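Local coordinates for protein SnoN,Epimerase SnoN (Streptomyces nogalater, PDB 5EP9) that acts as a non-heme iron epimerase dependent on 2-oxoglutarate in the biosynthesis of the polyketide nogalamycin, at residues A[50-64]-A[94-106]. Residues are numbered along the deposited sequence; the frame is centred on the assembly and turned at random.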
loop_
_atom_site.group_PDB
_atom_site.type_symbol
_atom_site.label_atom_id
_atom_site.label_comp_id
_atom_site.label_asym_id
_atom_site.label_seq_id
_atom_site.Cartn_x
_atom_site.Cartn_y
_atom_site.Cartn_z
ATOM N N GLY A 50 -12.320 -1.106 -10.915
ATOM C CA GLY A 50 -12.149 -0.333 -12.148
ATOM C C GLY A 50 -11.642 1.079 -11.860
ATOM O O GLY A 50 -12.094 2.025 -12.381
ATOM N N VAL A 51 -10.691 1.173 -10.951
ATOM C CA VAL A 51 -10.118 2.468 -10.660
ATOM C C VAL A 51 -9.199 2.935 -11.848
ATOM O O VAL A 51 -9.092 4.113 -12.111
ATOM C CB VAL A 51 -9.481 2.450 -9.285
ATOM C CG1 VAL A 51 -8.062 1.938 -9.299
ATOM C CG2 VAL A 51 -9.462 3.808 -8.761
ATOM N N LEU A 52 -8.540 1.993 -12.497
ATOM C CA LEU A 52 -7.818 2.205 -13.722
ATOM C C LEU A 52 -8.567 1.647 -14.896
ATOM O O LEU A 52 -9.215 0.589 -14.799
ATOM C CB LEU A 52 -6.466 1.491 -13.690
ATOM C CG LEU A 52 -5.475 1.894 -12.614
ATOM C CD1 LEU A 52 -4.161 1.097 -12.749
ATOM C CD2 LEU A 52 -5.200 3.398 -12.647
ATOM N N ASP A 53 -8.526 2.372 -16.014
ATOM C CA ASP A 53 -9.142 1.825 -17.212
ATOM C C ASP A 53 -8.217 0.782 -17.854
ATOM O O ASP A 53 -7.095 0.607 -17.377
ATOM C CB ASP A 53 -9.659 2.944 -18.133
ATOM C CG ASP A 53 -8.537 3.749 -18.783
ATOM O OD1 ASP A 53 -7.442 3.207 -19.055
ATOM O OD2 ASP A 53 -8.875 4.923 -19.111
ATOM N N ALA A 54 -8.636 0.178 -18.972
ATOM C CA ALA A 54 -7.861 -0.919 -19.569
ATOM C C ALA A 54 -6.486 -0.393 -20.151
ATOM O O ALA A 54 -5.473 -1.090 -20.033
ATOM C CB ALA A 54 -8.663 -1.577 -20.690
ATOM N N GLY A 55 -6.525 0.763 -20.788
ATOM C CA GLY A 55 -5.289 1.357 -21.291
ATOM C C GLY A 55 -4.249 1.685 -20.209
ATOM O O GLY A 55 -3.026 1.484 -20.380
ATOM N N GLU A 56 -4.754 2.198 -19.107
ATOM C CA GLU A 56 -3.903 2.522 -17.966
ATOM C C GLU A 56 -3.310 1.314 -17.396
ATOM O O GLU A 56 -2.101 1.274 -17.094
ATOM C CB GLU A 56 -4.683 3.227 -16.911
ATOM C CG GLU A 56 -5.102 4.643 -17.331
ATOM C CD GLU A 56 -5.938 5.311 -16.216
ATOM O OE1 GLU A 56 -6.959 4.757 -15.743
ATOM O OE2 GLU A 56 -5.633 6.468 -15.919
ATOM N N VAL A 57 -4.153 0.284 -17.207
ATOM C CA VAL A 57 -3.608 -0.965 -16.749
ATOM C C VAL A 57 -2.425 -1.436 -17.681
ATOM O O VAL A 57 -1.333 -1.799 -17.272
ATOM C CB VAL A 57 -4.701 -2.039 -16.627
ATOM C CG1 VAL A 57 -4.050 -3.380 -16.425
ATOM C CG2 VAL A 57 -5.620 -1.736 -15.456
ATOM N N ALA A 58 -2.690 -1.481 -18.949
ATOM C CA ALA A 58 -1.643 -1.956 -19.961
ATOM C C ALA A 58 -0.347 -1.108 -19.992
ATOM O O ALA A 58 0.779 -1.674 -19.910
ATOM C CB ALA A 58 -2.159 -1.967 -21.335
ATOM N N GLU A 59 -0.529 0.175 -19.877
ATOM C CA GLU A 59 0.627 1.044 -19.542
ATOM C C GLU A 59 1.436 0.773 -18.201
ATOM O O GLU A 59 2.679 0.550 -18.229
ATOM C CB GLU A 59 0.165 2.438 -19.457
ATOM C CG GLU A 59 1.391 3.364 -19.583
ATOM C CD GLU A 59 1.093 4.862 -19.548
ATOM O OE1 GLU A 59 -0.092 5.272 -19.368
ATOM O OE2 GLU A 59 2.119 5.605 -19.626
ATOM N N TYR A 60 0.735 0.732 -17.072
ATOM C CA TYR A 60 1.402 0.531 -15.765
ATOM C C TYR A 60 1.960 -0.890 -15.694
ATOM O O TYR A 60 2.992 -1.124 -15.144
ATOM C CB TYR A 60 0.494 0.939 -14.607
ATOM C CG TYR A 60 0.138 2.381 -14.674
ATOM C CD1 TYR A 60 1.139 3.356 -14.729
ATOM C CD2 TYR A 60 -1.183 2.821 -14.659
ATOM C CE1 TYR A 60 0.835 4.718 -14.858
ATOM C CE2 TYR A 60 -1.490 4.184 -14.721
ATOM C CZ TYR A 60 -0.466 5.120 -14.828
ATOM O OH TYR A 60 -0.766 6.453 -14.853
ATOM N N LEU A 61 1.265 -1.854 -16.279
ATOM C CA LEU A 61 1.706 -3.243 -16.232
ATOM C C LEU A 61 3.031 -3.377 -16.959
ATOM O O LEU A 61 3.959 -3.975 -16.466
ATOM C CB LEU A 61 0.664 -4.175 -16.859
ATOM C CG LEU A 61 1.107 -5.635 -17.024
ATOM C CD1 LEU A 61 1.559 -6.304 -15.700
ATOM C CD2 LEU A 61 -0.046 -6.426 -17.649
ATOM N N ALA A 62 3.135 -2.773 -18.145
ATOM C CA ALA A 62 4.373 -2.903 -18.907
ATOM C C ALA A 62 5.481 -2.299 -18.118
ATOM O O ALA A 62 6.624 -2.740 -18.211
ATOM C CB ALA A 62 4.308 -2.223 -20.335
ATOM N N GLU A 63 5.213 -1.161 -17.534
ATOM C CA GLU A 63 6.286 -0.430 -16.822
ATOM C C GLU A 63 6.677 -1.288 -15.527
ATOM O O GLU A 63 7.843 -1.402 -15.199
ATOM C CB GLU A 63 5.834 0.942 -16.426
ATOM C CG GLU A 63 6.846 1.674 -15.541
ATOM C CD GLU A 63 8.085 2.184 -16.274
ATOM O OE1 GLU A 63 8.285 1.885 -17.467
ATOM O OE2 GLU A 63 8.896 2.869 -15.605
ATOM N N ALA A 64 5.691 -1.857 -14.871
ATOM C CA ALA A 64 5.969 -2.791 -13.741
ATOM C C ALA A 64 6.884 -3.909 -14.156
ATOM O O ALA A 64 7.920 -4.147 -13.501
ATOM C CB ALA A 64 4.720 -3.353 -13.132
ATOM N N SER A 94 10.997 6.182 -11.778
ATOM C CA SER A 94 10.082 6.030 -12.883
ATOM C C SER A 94 8.975 7.055 -12.844
ATOM O O SER A 94 8.137 7.036 -11.972
ATOM C CB SER A 94 9.439 4.619 -12.769
ATOM O OG SER A 94 8.336 4.510 -13.664
ATOM N N ASP A 95 8.990 7.938 -13.779
ATOM C CA ASP A 95 7.896 8.899 -13.895
ATOM C C ASP A 95 6.485 8.090 -13.978
ATOM O O ASP A 95 5.480 8.616 -13.540
ATOM C CB ASP A 95 8.091 9.777 -15.113
ATOM C CG ASP A 95 9.366 10.712 -14.906
ATOM O OD1 ASP A 95 9.764 10.850 -13.722
ATOM O OD2 ASP A 95 9.933 11.295 -15.858
ATOM N N THR A 96 6.468 6.984 -14.706
ATOM C CA THR A 96 5.298 6.362 -15.099
ATOM C C THR A 96 4.666 5.814 -13.717
ATOM O O THR A 96 3.547 6.118 -13.397
ATOM C CB THR A 96 5.566 5.229 -16.110
ATOM O OG1 THR A 96 5.917 5.790 -17.370
ATOM C CG2 THR A 96 4.320 4.386 -16.316
ATOM N N MET A 97 5.501 5.239 -12.893
ATOM C CA MET A 97 5.103 4.955 -11.594
ATOM C C MET A 97 4.734 6.154 -10.684
ATOM O O MET A 97 3.778 6.061 -9.886
ATOM C CB MET A 97 6.113 3.982 -10.883
ATOM C CG MET A 97 6.184 2.617 -11.551
ATOM S SD MET A 97 4.512 1.904 -11.604
ATOM C CE MET A 97 4.767 0.526 -12.661
ATOM N N ARG A 98 5.399 7.262 -10.842
ATOM C CA ARG A 98 4.965 8.426 -10.137
ATOM C C ARG A 98 3.592 8.865 -10.579
ATOM O O ARG A 98 2.845 9.415 -9.732
ATOM C CB ARG A 98 5.980 9.607 -10.249
ATOM C CG ARG A 98 5.806 10.695 -9.163
ATOM C CD ARG A 98 6.865 11.791 -9.348
ATOM N NE ARG A 98 6.995 12.705 -8.191
ATOM C CZ ARG A 98 6.155 13.710 -7.893
ATOM N NH1 ARG A 98 5.055 13.917 -8.621
ATOM N NH2 ARG A 98 6.409 14.555 -6.880
ATOM N N ARG A 99 3.301 8.763 -11.880
ATOM C CA ARG A 99 1.944 9.134 -12.329
ATOM C C ARG A 99 0.913 8.223 -11.682
ATOM O O ARG A 99 -0.183 8.637 -11.347
ATOM C CB ARG A 99 1.751 9.126 -13.848
ATOM C CG ARG A 99 2.453 10.338 -14.502
ATOM C CD ARG A 99 2.166 10.528 -15.986
ATOM N NE ARG A 99 3.169 9.874 -16.791
ATOM C CZ ARG A 99 3.068 8.653 -17.290
ATOM N NH1 ARG A 99 1.978 7.875 -17.065
ATOM N NH2 ARG A 99 4.116 8.199 -17.998
ATOM N N LEU A 100 1.241 6.963 -11.548
ATOM C CA LEU A 100 0.302 6.040 -10.853
ATOM C C LEU A 100 0.134 6.401 -9.358
ATOM O O LEU A 100 -0.965 6.330 -8.802
ATOM C CB LEU A 100 0.697 4.563 -11.063
ATOM C CG LEU A 100 -0.121 3.513 -10.376
ATOM C CD1 LEU A 100 -1.588 3.577 -10.747
ATOM C CD2 LEU A 100 0.481 2.173 -10.696
ATOM N N ALA A 101 1.251 6.691 -8.712
ATOM C CA ALA A 101 1.287 7.081 -7.292
ATOM C C ALA A 101 0.451 8.308 -6.972
ATOM O O ALA A 101 -0.187 8.393 -5.926
ATOM C CB ALA A 101 2.704 7.312 -6.843
ATOM N N THR A 102 0.410 9.225 -7.926
ATOM C CA THR A 102 -0.382 10.448 -7.840
ATOM C C THR A 102 -1.602 10.481 -8.761
ATOM O O THR A 102 -2.209 11.492 -8.942
ATOM C CB THR A 102 0.506 11.693 -8.122
ATOM O OG1 THR A 102 1.135 11.536 -9.383
ATOM C CG2 THR A 102 1.586 11.804 -7.061
ATOM N N HIS A 103 -2.000 9.336 -9.286
ATOM C CA HIS A 103 -3.143 9.211 -10.107
ATOM C C HIS A 103 -4.321 10.018 -9.555
ATOM O O HIS A 103 -4.713 9.841 -8.384
ATOM C CB HIS A 103 -3.512 7.743 -10.213
ATOM C CG HIS A 103 -4.485 7.449 -11.294
ATOM N ND1 HIS A 103 -5.840 7.644 -11.130
ATOM C CD2 HIS A 103 -4.306 7.056 -12.585
ATOM C CE1 HIS A 103 -6.450 7.375 -12.276
ATOM N NE2 HIS A 103 -5.542 7.008 -13.165
ATOM N N PRO A 104 -4.966 10.813 -10.369
ATOM C CA PRO A 104 -6.005 11.694 -9.799
ATOM C C PRO A 104 -7.176 11.013 -9.130
ATOM O O PRO A 104 -7.704 11.531 -8.157
ATOM C CB PRO A 104 -6.531 12.562 -11.023
ATOM C CG PRO A 104 -5.435 12.470 -12.037
ATOM C CD PRO A 104 -4.611 11.189 -11.745
ATOM N N ARG A 105 -7.634 9.952 -9.718
ATOM C CA ARG A 105 -8.751 9.242 -9.166
ATOM C C ARG A 105 -8.410 8.492 -7.877
ATOM O O ARG A 105 -9.173 8.492 -6.937
ATOM C CB ARG A 105 -9.318 8.314 -10.240
ATOM C CG ARG A 105 -10.624 7.717 -9.786
ATOM C CD ARG A 105 -11.472 7.208 -10.922
ATOM N NE ARG A 105 -12.395 6.260 -10.271
ATOM C CZ ARG A 105 -13.011 5.239 -10.871
ATOM N NH1 ARG A 105 -12.835 5.014 -12.179
ATOM N NH2 ARG A 105 -13.819 4.447 -10.152
ATOM N N ILE A 106 -7.279 7.810 -7.871
ATOM C CA ILE A 106 -6.805 7.120 -6.693
ATOM C C ILE A 106 -6.596 8.114 -5.541
ATOM O O ILE A 106 -6.985 7.892 -4.377
ATOM C CB ILE A 106 -5.523 6.357 -6.996
ATOM C CG1 ILE A 106 -5.838 5.250 -7.970
ATOM C CG2 ILE A 106 -4.920 5.767 -5.692
ATOM C CD1 ILE A 106 -4.696 4.339 -8.340
HETATM O O HOH W 1 4.532 4.497 -19.847
#
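Tyr60 packs against Leu100 where helix 54-70 crosses helix 95-101 on the seven-stranded sheet of this cupin-clan, PhyH-type fold, the short segments inclined at 132° between their N-to-C directions; both belong to the first SnoN portion of the fused construct. The case illustrates how polar bonds can frame an apolar seam. At its middle, Leu100 CB sits over one face of the Tyr60 ring, 3.9 Å from the centroid, a CH-pi contact, while Thr96 CG2 touches Tyr60 CD1. Cutting this ring back to an alanine is likely to open a gap beside Leu100 CB and strip Thr96 CG2 of one of its packing partners. Met97, its chain bent at chi2 (-56°), brings CE within 3.9 Å of Ala64 CB; Leu163 and Val125 continue this apolar layer. Leu52 CD2 lies over one face of the His103 ring, with Pro104 CD on the other.

Polar groups line the seam at both ends and along its exposed flank. At one end Glu63 OE2 accepts from Ser94 OG (2.6 Å) and also pairs with Arg66; the same Ser94 oxygen caps helix 95-101 by accepting from Met97 N. On the flank Glu59 OE2 forms a long, weak salt bridge to Arg99 NH1, and a water bridges Glu59 OE2 and Thr96 OG1. At the other end Glu56 OE1 closes a capping box with Asp53, and Glu56 OE2 receives His103 NE2 at 2.8 Å, the nitrogen lying 45° out of the carboxylate plane yet the oxygen nearly within the ring plane.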